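Local structure of neuraminidase (Influenza A virus, 4GDI) at residues L312-P326 against Q335-T347. The protein belongs to the influenza neuraminidase family of beta-propellers and is predicted to remove terminal sialic acid from glycoconjugates, though its putative active site has diverged. Numbering follows the deposited sequence.
Sequences LFSNKRTGRSGFFQP and QRICFWLEIEDQT. With NO3 (nitrate ion), chain B; NO3 (nitrate ion), chain V.
W340 lies flat over the backbone of G322, across two antiparallel strands in one blade of the neuraminidase beta-propeller. Strand 317-324 is outermost in this four-stranded sheet within the chain. Strand 338-346 runs beside it, and a beta bulge between T318 and S321 shifts the register by one. The indole swings back over the neighbouring strand because its CG sits between the backbone N and the carbonyl carbon (chi1 50°). G322 CA makes a CH-pi contact with the five-membered ring, 4.0 Å from its centroid. A water joins W340 NE1 to F323 O.

At the six-membered end of the indole, the R320 guanidinium lies with one face over W340 CH2, its plane turned 28° from the ring. E342 grips R320 twice. Its OE1 takes the backbone N at 2.9 Å, and its OE2 takes NH1 at 2.9 Å in a salt bridge. Both donors come from above the carboxylate plane. R320 NE binds a nitrate, probably from the crystallisation liquor.

On the other face of the sheet, I343 CD1 sits over the F313 ring, while L312 CD1 meets F339 at the ring edge.

Back on the W340 face, F324 lies beside the indole. C338, disulfide-bonded to C360 of strand 352-362, packs CB over one face of the F324 ring, 3.5 Å from its centroid, and C338 SG touches P326 CG at 3.6 Å.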
loop_
_atom_site.group_PDB
_atom_site.type_symbol
_atom_site.label_atom_id
_atom_site.label_comp_id
_atom_site.label_asym_id
_atom_site.label_seq_id
_atom_site.Cartn_x
_atom_site.Cartn_y
_atom_site.Cartn_z
ATOM N N LEU A 312 1.628 -9.353 34.285
ATOM C CA LEU A 312 1.956 -8.657 33.043
ATOM C C LEU A 312 1.438 -7.220 33.056
ATOM O O LEU A 312 2.104 -6.301 32.564
ATOM C CB LEU A 312 1.376 -9.408 31.847
ATOM C CG LEU A 312 1.969 -10.797 31.594
ATOM C CD1 LEU A 312 1.315 -11.422 30.338
ATOM C CD2 LEU A 312 3.489 -10.722 31.450
ATOM N N PHE A 313 0.246 -7.038 33.613
ATOM C CA PHE A 313 -0.302 -5.705 33.851
ATOM C C PHE A 313 -0.828 -5.663 35.286
ATOM O O PHE A 313 -1.296 -6.680 35.799
ATOM C CB PHE A 313 -1.449 -5.413 32.880
ATOM C CG PHE A 313 -1.022 -5.307 31.441
ATOM C CD1 PHE A 313 -0.506 -4.121 30.936
ATOM C CD2 PHE A 313 -1.150 -6.393 30.585
ATOM C CE1 PHE A 313 -0.114 -4.027 29.602
ATOM C CE2 PHE A 313 -0.762 -6.303 29.255
ATOM C CZ PHE A 313 -0.245 -5.121 28.763
ATOM N N SER A 314 -0.769 -4.502 35.936
ATOM C CA SER A 314 -1.325 -4.376 37.289
ATOM C C SER A 314 -2.591 -3.554 37.295
ATOM O O SER A 314 -3.608 -3.979 37.835
ATOM C CB SER A 314 -0.330 -3.740 38.255
ATOM O OG SER A 314 0.842 -4.521 38.369
ATOM N N ASN A 315 -2.525 -2.371 36.699
ATOM C CA ASN A 315 -3.627 -1.426 36.758
ATOM C C ASN A 315 -4.360 -1.206 35.432
ATOM O O ASN A 315 -5.528 -0.835 35.438
ATOM C CB ASN A 315 -3.117 -0.087 37.295
ATOM C CG ASN A 315 -2.660 -0.181 38.738
ATOM O OD1 ASN A 315 -3.390 -0.676 39.602
ATOM N ND2 ASN A 315 -1.439 0.267 39.003
ATOM N N LYS A 316 -3.692 -1.430 34.304
ATOM C CA LYS A 316 -4.338 -1.222 33.005
ATOM C C LYS A 316 -5.616 -2.036 32.944
ATOM O O LYS A 316 -5.660 -3.166 33.425
ATOM C CB LYS A 316 -3.418 -1.619 31.845
ATOM C CG LYS A 316 -3.013 -0.460 30.952
ATOM C CD LYS A 316 -2.065 -0.911 29.840
ATOM C CE LYS A 316 -1.497 0.275 29.064
ATOM N NZ LYS A 316 -2.509 1.364 28.859
ATOM N N ARG A 317 -6.665 -1.463 32.365
ATOM C CA ARG A 317 -7.920 -2.188 32.221
ATOM C C ARG A 317 -7.795 -3.188 31.075
ATOM O O ARG A 317 -7.293 -2.846 29.993
ATOM C CB ARG A 317 -9.073 -1.234 31.951
ATOM C CG ARG A 317 -10.422 -1.908 31.937
ATOM C CD ARG A 317 -11.536 -0.887 31.781
ATOM N NE ARG A 317 -12.837 -1.513 31.543
ATOM C CZ ARG A 317 -13.754 -1.740 32.477
ATOM N NH1 ARG A 317 -13.541 -1.392 33.743
ATOM N NH2 ARG A 317 -14.898 -2.317 32.143
ATOM N N THR A 318 -8.220 -4.423 31.320
ATOM C CA THR A 318 -8.054 -5.480 30.312
ATOM C C THR A 318 -9.406 -6.084 29.980
ATOM O O THR A 318 -10.332 -5.999 30.788
ATOM C CB THR A 318 -7.064 -6.562 30.796
ATOM O OG1 THR A 318 -7.467 -7.029 32.084
ATOM C CG2 THR A 318 -5.652 -5.985 30.908
ATOM N N GLY A 319 -9.543 -6.650 28.778
ATOM C CA GLY A 319 -10.778 -7.309 28.405
ATOM C C GLY A 319 -10.603 -8.757 27.952
ATOM O O GLY A 319 -9.980 -9.569 28.634
ATOM N N ARG A 320 -11.174 -9.065 26.791
ATOM C CA ARG A 320 -11.129 -10.408 26.197
ATOM C C ARG A 320 -9.692 -10.851 25.944
ATOM O O ARG A 320 -8.802 -10.021 25.722
ATOM C CB ARG A 320 -11.905 -10.413 24.861
ATOM C CG ARG A 320 -13.432 -10.125 25.002
ATOM C CD ARG A 320 -14.135 -9.844 23.671
ATOM N NE ARG A 320 -13.826 -10.853 22.648
ATOM C CZ ARG A 320 -12.927 -10.698 21.678
ATOM N NH1 ARG A 320 -12.249 -9.563 21.556
ATOM N NH2 ARG A 320 -12.717 -11.682 20.808
ATOM N N SER A 321 -9.463 -12.160 25.960
ATOM C CA SER A 321 -8.165 -12.678 25.556
ATOM C C SER A 321 -8.337 -14.070 24.948
ATOM O O SER A 321 -9.325 -14.755 25.209
ATOM C CB SER A 321 -7.209 -12.721 26.765
ATOM O OG SER A 321 -7.732 -13.542 27.808
ATOM N N GLY A 322 -7.374 -14.503 24.141
ATOM C CA GLY A 322 -7.464 -15.835 23.555
ATOM C C GLY A 322 -6.229 -16.186 22.773
ATOM O O GLY A 322 -5.340 -15.347 22.592
ATOM N N PHE A 323 -6.179 -17.428 22.300
ATOM C CA PHE A 323 -4.985 -17.949 21.658
ATOM C C PHE A 323 -4.854 -17.557 20.203
ATOM O O PHE A 323 -5.849 -17.377 19.499
ATOM C CB PHE A 323 -5.013 -19.481 21.669
ATOM C CG PHE A 323 -4.958 -20.088 23.032
ATOM C CD1 PHE A 323 -3.824 -19.970 23.807
ATOM C CD2 PHE A 323 -6.026 -20.846 23.502
ATOM C CE1 PHE A 323 -3.767 -20.552 25.049
ATOM C CE2 PHE A 323 -5.977 -21.429 24.737
ATOM C CZ PHE A 323 -4.837 -21.292 25.508
ATOM N N PHE A 324 -3.612 -17.460 19.746
ATOM C CA PHE A 324 -3.317 -17.650 18.322
ATOM C C PHE A 324 -1.967 -18.347 18.180
ATOM O O PHE A 324 -1.147 -18.338 19.107
ATOM C CB PHE A 324 -3.337 -16.340 17.531
ATOM C CG PHE A 324 -2.152 -15.427 17.788
ATOM C CD1 PHE A 324 -2.171 -14.512 18.826
ATOM C CD2 PHE A 324 -1.051 -15.448 16.941
ATOM C CE1 PHE A 324 -1.096 -13.643 19.035
ATOM C CE2 PHE A 324 0.035 -14.599 17.141
ATOM C CZ PHE A 324 0.010 -13.683 18.185
ATOM N N GLN A 325 -1.755 -18.985 17.039
ATOM C CA GLN A 325 -0.508 -19.714 16.817
ATOM C C GLN A 325 0.204 -19.207 15.571
ATOM O O GLN A 325 -0.379 -19.176 14.485
ATOM C CB GLN A 325 -0.764 -21.220 16.676
ATOM C CG GLN A 325 -1.213 -21.904 17.953
ATOM C CD GLN A 325 -1.511 -23.377 17.728
ATOM O OE1 GLN A 325 -2.485 -23.731 17.054
ATOM N NE2 GLN A 325 -0.662 -24.234 18.258
ATOM N N PRO A 326 1.473 -18.806 15.731
ATOM C CA PRO A 326 2.306 -18.508 14.562
ATOM C C PRO A 326 2.383 -19.755 13.696
ATOM O O PRO A 326 2.439 -20.852 14.240
ATOM C CB PRO A 326 3.680 -18.206 15.164
ATOM C CG PRO A 326 3.434 -17.915 16.611
ATOM C CD PRO A 326 2.214 -18.696 16.998
ATOM N N GLN A 335 6.571 -25.851 18.349
ATOM C CA GLN A 335 5.412 -25.041 18.009
ATOM C C GLN A 335 5.215 -23.935 19.055
ATOM O O GLN A 335 5.074 -24.199 20.254
ATOM C CB GLN A 335 4.171 -25.925 17.889
ATOM C CG GLN A 335 2.889 -25.174 17.627
ATOM C CD GLN A 335 2.919 -24.450 16.320
ATOM O OE1 GLN A 335 3.141 -25.056 15.271
ATOM N NE2 GLN A 335 2.701 -23.138 16.361
ATOM N N ARG A 336 5.212 -22.692 18.608
ATOM C CA ARG A 336 5.015 -21.581 19.536
ATOM C C ARG A 336 3.531 -21.364 19.831
ATOM O O ARG A 336 2.655 -21.715 19.031
ATOM C CB ARG A 336 5.638 -20.291 18.986
ATOM C CG ARG A 336 7.170 -20.274 19.001
ATOM C CD ARG A 336 7.707 -18.851 18.866
ATOM N NE ARG A 336 7.307 -18.217 17.603
ATOM C CZ ARG A 336 7.035 -16.928 17.461
ATOM N NH1 ARG A 336 7.111 -16.101 18.508
ATOM N NH2 ARG A 336 6.684 -16.454 16.274
ATOM N N ILE A 337 3.263 -20.741 20.974
ATOM C CA ILE A 337 1.894 -20.401 21.364
ATOM C C ILE A 337 1.871 -18.941 21.796
ATOM O O ILE A 337 2.800 -18.453 22.464
ATOM C CB ILE A 337 1.362 -21.332 22.498
ATOM C CG1 ILE A 337 -0.105 -21.024 22.822
ATOM C CG2 ILE A 337 2.201 -21.221 23.752
ATOM C CD1 ILE A 337 -1.046 -21.250 21.656
ATOM N N CYS A 338 0.830 -18.227 21.384
ATOM C CA CYS A 338 0.719 -16.812 21.715
ATOM C C CYS A 338 -0.698 -16.539 22.181
ATOM O O CYS A 338 -1.587 -17.376 22.020
ATOM C CB CYS A 338 1.024 -15.941 20.485
ATOM S SG CYS A 338 2.628 -16.189 19.673
ATOM N N PHE A 339 -0.922 -15.371 22.769
ATOM C CA PHE A 339 -2.289 -14.976 23.035
ATOM C C PHE A 339 -2.479 -13.519 22.684
ATOM O O PHE A 339 -1.515 -12.750 22.611
ATOM C CB PHE A 339 -2.694 -15.274 24.489
ATOM C CG PHE A 339 -1.927 -14.483 25.530
ATOM C CD1 PHE A 339 -2.373 -13.243 25.948
ATOM C CD2 PHE A 339 -0.788 -15.010 26.119
ATOM C CE1 PHE A 339 -1.675 -12.526 26.912
ATOM C CE2 PHE A 339 -0.084 -14.301 27.085
ATOM C CZ PHE A 339 -0.536 -13.057 27.484
ATOM N N TRP A 340 -3.726 -13.149 22.409
ATOM C CA TRP A 340 -4.070 -11.756 22.204
ATOM C C TRP A 340 -4.862 -11.301 23.434
ATOM O O TRP A 340 -5.492 -12.119 24.123
ATOM C CB TRP A 340 -4.860 -11.555 20.896
ATOM C CG TRP A 340 -6.051 -12.502 20.708
ATOM C CD1 TRP A 340 -6.081 -13.640 19.956
ATOM C CD2 TRP A 340 -7.360 -12.371 21.284
ATOM N NE1 TRP A 340 -7.318 -14.228 20.029
ATOM C CE2 TRP A 340 -8.123 -13.466 20.840
ATOM C CE3 TRP A 340 -7.959 -11.432 22.134
ATOM C CZ2 TRP A 340 -9.454 -13.652 21.219
ATOM C CZ3 TRP A 340 -9.268 -11.621 22.503
ATOM C CH2 TRP A 340 -10.002 -12.715 22.051
ATOM N N LEU A 341 -4.835 -9.999 23.695
ATOM C CA LEU A 341 -5.472 -9.438 24.876
ATOM C C LEU A 341 -5.946 -8.007 24.616
ATOM O O LEU A 341 -5.175 -7.176 24.147
ATOM C CB LEU A 341 -4.478 -9.462 26.037
ATOM C CG LEU A 341 -4.806 -8.625 27.275
ATOM C CD1 LEU A 341 -5.951 -9.239 28.023
ATOM C CD2 LEU A 341 -3.571 -8.538 28.153
ATOM N N GLU A 342 -7.227 -7.758 24.871
ATOM C CA GLU A 342 -7.806 -6.418 24.764
ATOM C C GLU A 342 -7.278 -5.561 25.899
ATOM O O GLU A 342 -7.354 -5.948 27.079
ATOM C CB GLU A 342 -9.331 -6.454 24.877
ATOM C CG GLU A 342 -10.066 -6.902 23.612
ATOM C CD GLU A 342 -11.570 -6.978 23.807
ATOM O OE1 GLU A 342 -12.011 -7.022 24.979
ATOM O OE2 GLU A 342 -12.308 -6.982 22.784
ATOM N N ILE A 343 -6.727 -4.413 25.524
ATOM C CA ILE A 343 -6.337 -3.370 26.461
ATOM C C ILE A 343 -7.364 -2.251 26.280
ATOM O O ILE A 343 -7.579 -1.775 25.162
ATOM C CB ILE A 343 -4.938 -2.841 26.129
ATOM C CG1 ILE A 343 -3.896 -3.966 26.222
ATOM C CG2 ILE A 343 -4.555 -1.663 27.041
ATOM C CD1 ILE A 343 -3.791 -4.609 27.571
ATOM N N GLU A 344 -8.028 -1.841 27.354
ATOM C CA GLU A 344 -9.090 -0.837 27.221
ATOM C C GLU A 344 -8.578 0.554 27.553
ATOM O O GLU A 344 -7.882 0.740 28.538
ATOM C CB GLU A 344 -10.296 -1.199 28.092
ATOM C CG GLU A 344 -11.357 -1.990 27.321
ATOM C CD GLU A 344 -11.804 -3.257 28.022
ATOM O OE1 GLU A 344 -11.867 -3.265 29.269
ATOM O OE2 GLU A 344 -12.103 -4.247 27.319
ATOM N N ASP A 345 -8.916 1.522 26.704
ATOM C CA ASP A 345 -8.446 2.897 26.858
ATOM C C ASP A 345 -9.641 3.857 26.879
ATOM O O ASP A 345 -10.610 3.690 26.117
ATOM C CB ASP A 345 -7.503 3.264 25.710
ATOM C CG ASP A 345 -6.283 2.346 25.628
ATOM O OD1 ASP A 345 -5.611 2.157 26.667
ATOM O OD2 ASP A 345 -6.003 1.820 24.524
ATOM N N GLN A 346 -9.581 4.852 27.761
ATOM C CA GLN A 346 -10.648 5.849 27.839
ATOM C C GLN A 346 -10.393 6.956 26.819
ATOM O O GLN A 346 -9.271 7.441 26.692
ATOM C CB GLN A 346 -10.731 6.443 29.246
ATOM C CG GLN A 346 -11.932 7.362 29.449
ATOM C CD GLN A 346 -13.257 6.650 29.229
ATOM O OE1 GLN A 346 -13.431 5.501 29.638
ATOM N NE2 GLN A 346 -14.196 7.326 28.568
ATOM N N THR A 347 -11.421 7.351 26.079
ATOM C CA THR A 347 -11.251 8.450 25.132
ATOM C C THR A 347 -12.105 9.641 25.550
ATOM O O THR A 347 -13.050 9.502 26.316
ATOM C CB THR A 347 -11.580 8.040 23.672
ATOM O OG1 THR A 347 -13.000 8.018 23.474
ATOM C CG2 THR A 347 -10.980 6.647 23.342
HETATM N N NO3 B . -16.850 -11.755 24.627
HETATM O O1 NO3 B . -16.099 -12.394 23.630
HETATM O O2 NO3 B . -18.048 -11.102 24.288
HETATM O O3 NO3 B . -16.402 -11.770 25.952
HETATM N N NO3 V . 6.521 -12.913 16.871
HETATM O O1 NO3 V . 5.585 -13.857 17.303
HETATM O O2 NO3 V . 6.223 -11.541 16.874
HETATM O O3 NO3 V . 7.776 -13.320 16.443
HETATM O O HOH W 1 -2.459 1.790 25.769
HETATM O O HOH W 2 -6.594 0.804 30.626
HETATM O O HOH W 3 -7.268 -16.046 17.613
#